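Local coordinates for protein TqaA (Penicillium aethiopicum, PDB 5DLK) that probably acts as the terminal condensation-like domain of a fungal nonribosomal peptide synthetase, the part that macrocyclises the finished peptide, at residues Thr47-Leu52 with Ile97-Phe102; His68-Thr73 with Ser179-Val184. All coordinates share one frame; numbering follows the deposited sequence.

Interaction 1. Residues Thr47-Leu52 with Ile97-Phe102; sequences TLEDLL and ILRTSF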
# COMPACT_ATOMS: atom_id res chain seq x y z
N THR A 47 -14.26 -7.77 -22.54
CA THR A 47 -14.29 -9.21 -22.32
C THR A 47 -13.70 -9.53 -20.95
O THR A 47 -12.95 -8.73 -20.39
CB THR A 47 -13.51 -9.96 -23.39
OG1 THR A 47 -12.14 -9.54 -23.36
CG2 THR A 47 -14.10 -9.68 -24.77
N LEU A 48 -14.04 -10.69 -20.42
CA LEU A 48 -13.49 -11.12 -19.13
C LEU A 48 -12.27 -12.00 -19.35
O LEU A 48 -12.38 -13.13 -19.85
CB LEU A 48 -14.54 -11.86 -18.31
CG LEU A 48 -14.10 -12.30 -16.91
CD1 LEU A 48 -13.93 -11.08 -16.00
CD2 LEU A 48 -15.09 -13.29 -16.33
N GLU A 49 -11.10 -11.48 -18.99
CA GLU A 49 -9.84 -12.18 -19.21
C GLU A 49 -9.52 -13.15 -18.06
O GLU A 49 -8.93 -14.22 -18.28
CB GLU A 49 -8.72 -11.16 -19.38
CG GLU A 49 -7.34 -11.77 -19.52
CD GLU A 49 -6.25 -10.71 -19.56
OE1 GLU A 49 -5.16 -10.97 -19.00
OE2 GLU A 49 -6.48 -9.63 -20.13
N ASP A 50 -9.90 -12.78 -16.84
CA ASP A 50 -9.64 -13.62 -15.67
C ASP A 50 -10.54 -13.23 -14.52
O ASP A 50 -11.17 -12.17 -14.53
CB ASP A 50 -8.17 -13.53 -15.24
CG ASP A 50 -7.62 -14.86 -14.68
OD1 ASP A 50 -8.40 -15.68 -14.15
OD2 ASP A 50 -6.39 -15.06 -14.77
N LEU A 51 -10.62 -14.11 -13.53
CA LEU A 51 -11.32 -13.79 -12.30
C LEU A 51 -10.56 -14.46 -11.16
O LEU A 51 -10.33 -15.67 -11.20
CB LEU A 51 -12.78 -14.24 -12.37
CG LEU A 51 -13.73 -13.66 -11.33
CD1 LEU A 51 -15.17 -13.78 -11.78
CD2 LEU A 51 -13.52 -14.34 -9.98
N LEU A 52 -10.17 -13.66 -10.17
CA LEU A 52 -9.38 -14.15 -9.03
C LEU A 52 -9.91 -13.60 -7.72
O LEU A 52 -10.57 -12.57 -7.70
CB LEU A 52 -7.90 -13.77 -9.17
CG LEU A 52 -7.16 -14.17 -10.45
CD1 LEU A 52 -7.18 -13.00 -11.44
CD2 LEU A 52 -5.76 -14.62 -10.14
N ILE A 97 -3.87 -4.97 -13.91
CA ILE A 97 -4.44 -4.46 -12.66
C ILE A 97 -5.21 -3.15 -12.91
O ILE A 97 -6.19 -2.88 -12.23
CB ILE A 97 -3.35 -4.23 -11.57
CG1 ILE A 97 -3.99 -3.95 -10.21
CG2 ILE A 97 -2.43 -3.09 -11.94
CD1 ILE A 97 -4.93 -5.03 -9.75
N LEU A 98 -4.79 -2.37 -13.91
CA LEU A 98 -5.46 -1.11 -14.22
C LEU A 98 -6.78 -1.34 -14.99
O LEU A 98 -7.61 -0.43 -15.09
CB LEU A 98 -4.52 -0.19 -15.02
CG LEU A 98 -3.17 0.18 -14.41
CD1 LEU A 98 -2.38 1.14 -15.30
CD2 LEU A 98 -3.33 0.77 -13.01
N ARG A 99 -7.00 -2.55 -15.50
CA ARG A 99 -8.30 -2.87 -16.09
C ARG A 99 -9.05 -3.87 -15.25
O ARG A 99 -9.80 -4.70 -15.77
CB ARG A 99 -8.15 -3.40 -17.52
CG ARG A 99 -6.77 -3.87 -17.89
CD ARG A 99 -6.67 -4.12 -19.40
NE ARG A 99 -5.38 -4.70 -19.71
CZ ARG A 99 -5.13 -6.00 -19.70
NH1 ARG A 99 -6.10 -6.86 -19.43
NH2 ARG A 99 -3.91 -6.43 -19.97
N THR A 100 -8.83 -3.81 -13.94
CA THR A 100 -9.51 -4.71 -13.03
C THR A 100 -10.70 -4.03 -12.35
O THR A 100 -10.63 -2.88 -11.91
CB THR A 100 -8.51 -5.25 -11.96
OG1 THR A 100 -7.50 -6.01 -12.63
CG2 THR A 100 -9.20 -6.14 -10.99
N SER A 101 -11.79 -4.78 -12.26
CA SER A 101 -13.02 -4.41 -11.60
C SER A 101 -13.18 -5.28 -10.34
O SER A 101 -12.82 -6.46 -10.36
CB SER A 101 -14.19 -4.59 -12.58
OG SER A 101 -15.44 -4.77 -11.94
N PHE A 102 -13.67 -4.69 -9.26
CA PHE A 102 -13.82 -5.42 -8.00
C PHE A 102 -15.27 -5.54 -7.62
O PHE A 102 -16.01 -4.56 -7.64
CB PHE A 102 -13.06 -4.73 -6.85
CG PHE A 102 -11.59 -4.61 -7.08
CD1 PHE A 102 -11.07 -3.57 -7.82
CD2 PHE A 102 -10.72 -5.54 -6.52
CE1 PHE A 102 -9.70 -3.46 -8.03
CE2 PHE A 102 -9.36 -5.44 -6.72
CZ PHE A 102 -8.85 -4.40 -7.48
O HOH W 1 -3.08 -8.99 -19.72
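The guanidinium of Arg99 is met by Glu49 at its edge, not over a face: carboxylate OE2 lies beside NH1, a little tilted from the guanidinium plane, and water 1 sits in plane at the edge, by NH2. The two flat groups are not coplanar, their planes standing 39° apart, and OE2 is approached on its syn side but well out of the carboxylate plane. The result is a salt bridge of 2.9 Å between Arg99 NH1 and Glu49 OE2, its hydrogen bond bent to 145°. Water 1 closes the second arm. It donates to Glu49 OE1 at 3.0 Å and accepts from Arg99 NH2 at 2.7 Å. Glu49 reaches this far because CG is anti to the backbone N (chi1 176°) and the chain stays extended beyond it. Strand 47-53 carries a classic beta bulge here, Glu49 and Asp50 both facing Val113 of the middle strand 108-115, so the contact spans a three-stranded antiparallel sheet from one outer strand to the residue that leads into the other. Arg99 has further partners: NH1 also bonds Leu114 O, while NE and NH2 bond the carbonyls of Val92 and Asp93 near the end of helix 81-94. With so many acceptors the guanidinium is fixed in rotation, and the Glu49 carboxylate probably supplies much of the negative charge that balances it at this partly exposed site.

Interaction 2. Residues His68-Thr73 with Ser179-Val184; sequences HSYNWT and SQWDGV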
# COMPACT_ATOMS: atom_id res chain seq x y z
N HIS A 68 -6.76 7.43 -4.57
CA HIS A 68 -5.84 8.51 -4.89
C HIS A 68 -6.14 9.12 -6.24
O HIS A 68 -6.60 8.43 -7.15
CB HIS A 68 -4.39 8.02 -4.92
CG HIS A 68 -3.79 7.84 -3.56
ND1 HIS A 68 -4.25 6.90 -2.66
CD2 HIS A 68 -2.77 8.49 -2.94
CE1 HIS A 68 -3.54 6.98 -1.54
NE2 HIS A 68 -2.63 7.92 -1.69
N SER A 69 -5.86 10.41 -6.35
CA SER A 69 -5.78 11.09 -7.64
C SER A 69 -4.35 11.57 -7.80
O SER A 69 -3.92 12.47 -7.07
CB SER A 69 -6.75 12.27 -7.72
OG SER A 69 -6.67 12.89 -9.00
N TYR A 70 -3.61 10.98 -8.73
CA TYR A 70 -2.25 11.41 -9.00
C TYR A 70 -2.28 12.46 -10.12
O TYR A 70 -2.71 12.17 -11.23
CB TYR A 70 -1.37 10.22 -9.39
CG TYR A 70 -1.08 9.32 -8.21
CD1 TYR A 70 -0.34 9.78 -7.13
CD2 TYR A 70 -1.55 8.01 -8.17
CE1 TYR A 70 -0.07 8.98 -6.04
CE2 TYR A 70 -1.28 7.18 -7.08
CZ TYR A 70 -0.54 7.68 -6.02
OH TYR A 70 -0.24 6.89 -4.92
N ASN A 71 -1.82 13.66 -9.79
CA ASN A 71 -2.08 14.85 -10.61
C ASN A 71 -0.82 15.42 -11.22
O ASN A 71 0.14 15.72 -10.51
CB ASN A 71 -2.75 15.92 -9.77
CG ASN A 71 -3.98 15.42 -9.06
OD1 ASN A 71 -4.66 14.51 -9.55
ND2 ASN A 71 -4.27 15.99 -7.90
N TRP A 72 -0.82 15.59 -12.53
CA TRP A 72 0.34 16.09 -13.24
C TRP A 72 0.01 17.41 -13.93
O TRP A 72 -0.78 17.42 -14.87
CB TRP A 72 0.82 15.07 -14.25
CG TRP A 72 1.25 13.79 -13.61
CD1 TRP A 72 0.54 12.62 -13.53
CD2 TRP A 72 2.49 13.56 -12.94
NE1 TRP A 72 1.28 11.67 -12.86
CE2 TRP A 72 2.48 12.22 -12.48
CE3 TRP A 72 3.61 14.35 -12.68
CZ2 TRP A 72 3.55 11.66 -11.80
CZ3 TRP A 72 4.67 13.79 -11.99
CH2 TRP A 72 4.63 12.46 -11.55
N THR A 73 0.61 18.50 -13.47
CA THR A 73 0.40 19.80 -14.10
C THR A 73 1.47 19.98 -15.17
O THR A 73 2.66 20.03 -14.86
CB THR A 73 0.45 20.95 -13.09
OG1 THR A 73 -0.49 20.72 -12.04
CG2 THR A 73 0.12 22.29 -13.77
N SER A 179 -5.78 -0.82 -3.76
CA SER A 179 -5.78 -2.25 -4.09
C SER A 179 -5.02 -2.52 -5.39
O SER A 179 -4.77 -3.67 -5.73
CB SER A 179 -7.21 -2.78 -4.23
OG SER A 179 -7.91 -2.12 -5.29
N GLN A 180 -4.62 -1.45 -6.08
CA GLN A 180 -4.05 -1.57 -7.43
C GLN A 180 -2.62 -1.06 -7.54
O GLN A 180 -2.04 -1.05 -8.64
CB GLN A 180 -4.94 -0.82 -8.45
CG GLN A 180 -6.36 -1.35 -8.50
CD GLN A 180 -7.27 -0.46 -9.35
OE1 GLN A 180 -7.59 0.66 -8.96
NE2 GLN A 180 -7.64 -0.94 -10.54
N TRP A 181 -2.01 -0.64 -6.43
CA TRP A 181 -0.64 -0.15 -6.49
C TRP A 181 0.03 -0.28 -5.11
O TRP A 181 -0.64 -0.51 -4.11
CB TRP A 181 -0.59 1.32 -6.97
CG TRP A 181 -1.20 2.29 -6.01
CD1 TRP A 181 -2.52 2.62 -5.93
CD2 TRP A 181 -0.54 3.01 -4.97
NE1 TRP A 181 -2.72 3.53 -4.92
CE2 TRP A 181 -1.51 3.79 -4.31
CE3 TRP A 181 0.79 3.09 -4.53
CZ2 TRP A 181 -1.21 4.62 -3.23
CZ3 TRP A 181 1.09 3.93 -3.45
CH2 TRP A 181 0.10 4.68 -2.82
N ASP A 182 1.35 -0.13 -5.09
CA ASP A 182 2.07 -0.00 -3.82
C ASP A 182 3.29 0.90 -3.99
O ASP A 182 3.60 1.35 -5.10
CB ASP A 182 2.48 -1.38 -3.27
CG ASP A 182 3.28 -2.20 -4.24
OD1 ASP A 182 3.97 -1.63 -5.12
OD2 ASP A 182 3.26 -3.45 -4.11
N GLY A 183 3.97 1.17 -2.88
CA GLY A 183 5.08 2.12 -2.90
C GLY A 183 6.18 1.73 -3.86
O GLY A 183 6.83 2.59 -4.46
N VAL A 184 6.41 0.42 -3.99
CA VAL A 184 7.45 -0.08 -4.87
C VAL A 184 7.11 0.11 -6.35
O VAL A 184 7.99 0.43 -7.15
CB VAL A 184 7.73 -1.59 -4.61
CG1 VAL A 184 8.58 -2.21 -5.74
CG2 VAL A 184 8.43 -1.78 -3.27
O HOH W 2 -5.18 4.64 -3.86
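Trp181 reaches His68 and Tyr70 with its six-membered ring but presents a different side to each. Toward His68 it offers an edge: CZ2 stands over the centre of the imidazole face, 3.7 Å from His68 CE1, in a T-shaped pair whose planes make 81° and whose centroids are 5.1 Å apart. Toward Tyr70 the roles reverse. The phenol comes edge-on to the indole face, planes at 79°, and its hydroxyl lies above the rim of the six-membered ring, with Tyr70 OH 3.0 Å from Trp181 CZ2, a tight approach. His68 and Tyr70 are two apart on strand 67-75 and project from the same side of it, His68 CB resting over the rim of one phenol face. Opposite them, residues 179-184 form the loop after strand 169-177, which pairs antiparallel with 67-75. The His-x-x-x-Asp-Gly signature of condensation domains runs from His178 through Gly183 in this loop; the ring of His178 stacks on Trp181, Asp182 is in a salt bridge with Arg313, and Gly183 contacts phosphopantetheine in another structure of this protein. Trp181 takes the crowded first torsion, chi1 66°, which carries the indole across to the strand. Replacing it with an alanine would probably leave the His68 face and the Tyr70 hydroxyl without the ring they meet, and water 2 without its indole donor, so that the imidazole could turn more freely. Water 2, in the indole plane, accepts from Trp181 NE1 at 2.9 Å and lies 2.7 Å from His68 ND1, a hydrogen bond that helps fix the imidazole rotation. A dimethyl sulfoxide molecule, probably from the crystallisation liquor, lies about 3 Å from the His68 side chain, nearest atoms.

Overall arrangement
Interaction 1 is a surface contact and interaction 2 a buried one nearer the middle of the chain, their centres about 19 Å apart. Their chemistry follows their place: in the first a charged pair joins outer strand 47-53 to the turn that leads into strand 100-105, across the middle strand, whereas in the second aromatic rings fit a loop against a strand of the five-stranded sheet. Each has one bridging water, between charged groups in the first and between imidazole and indole in the second. The two sites do touch: Gln180 NE2 is 2.9 Å from Ile97 O, a probable hydrogen bond, and Phe102 packs against Ser179, linking the signature-motif loop to residues 97-102.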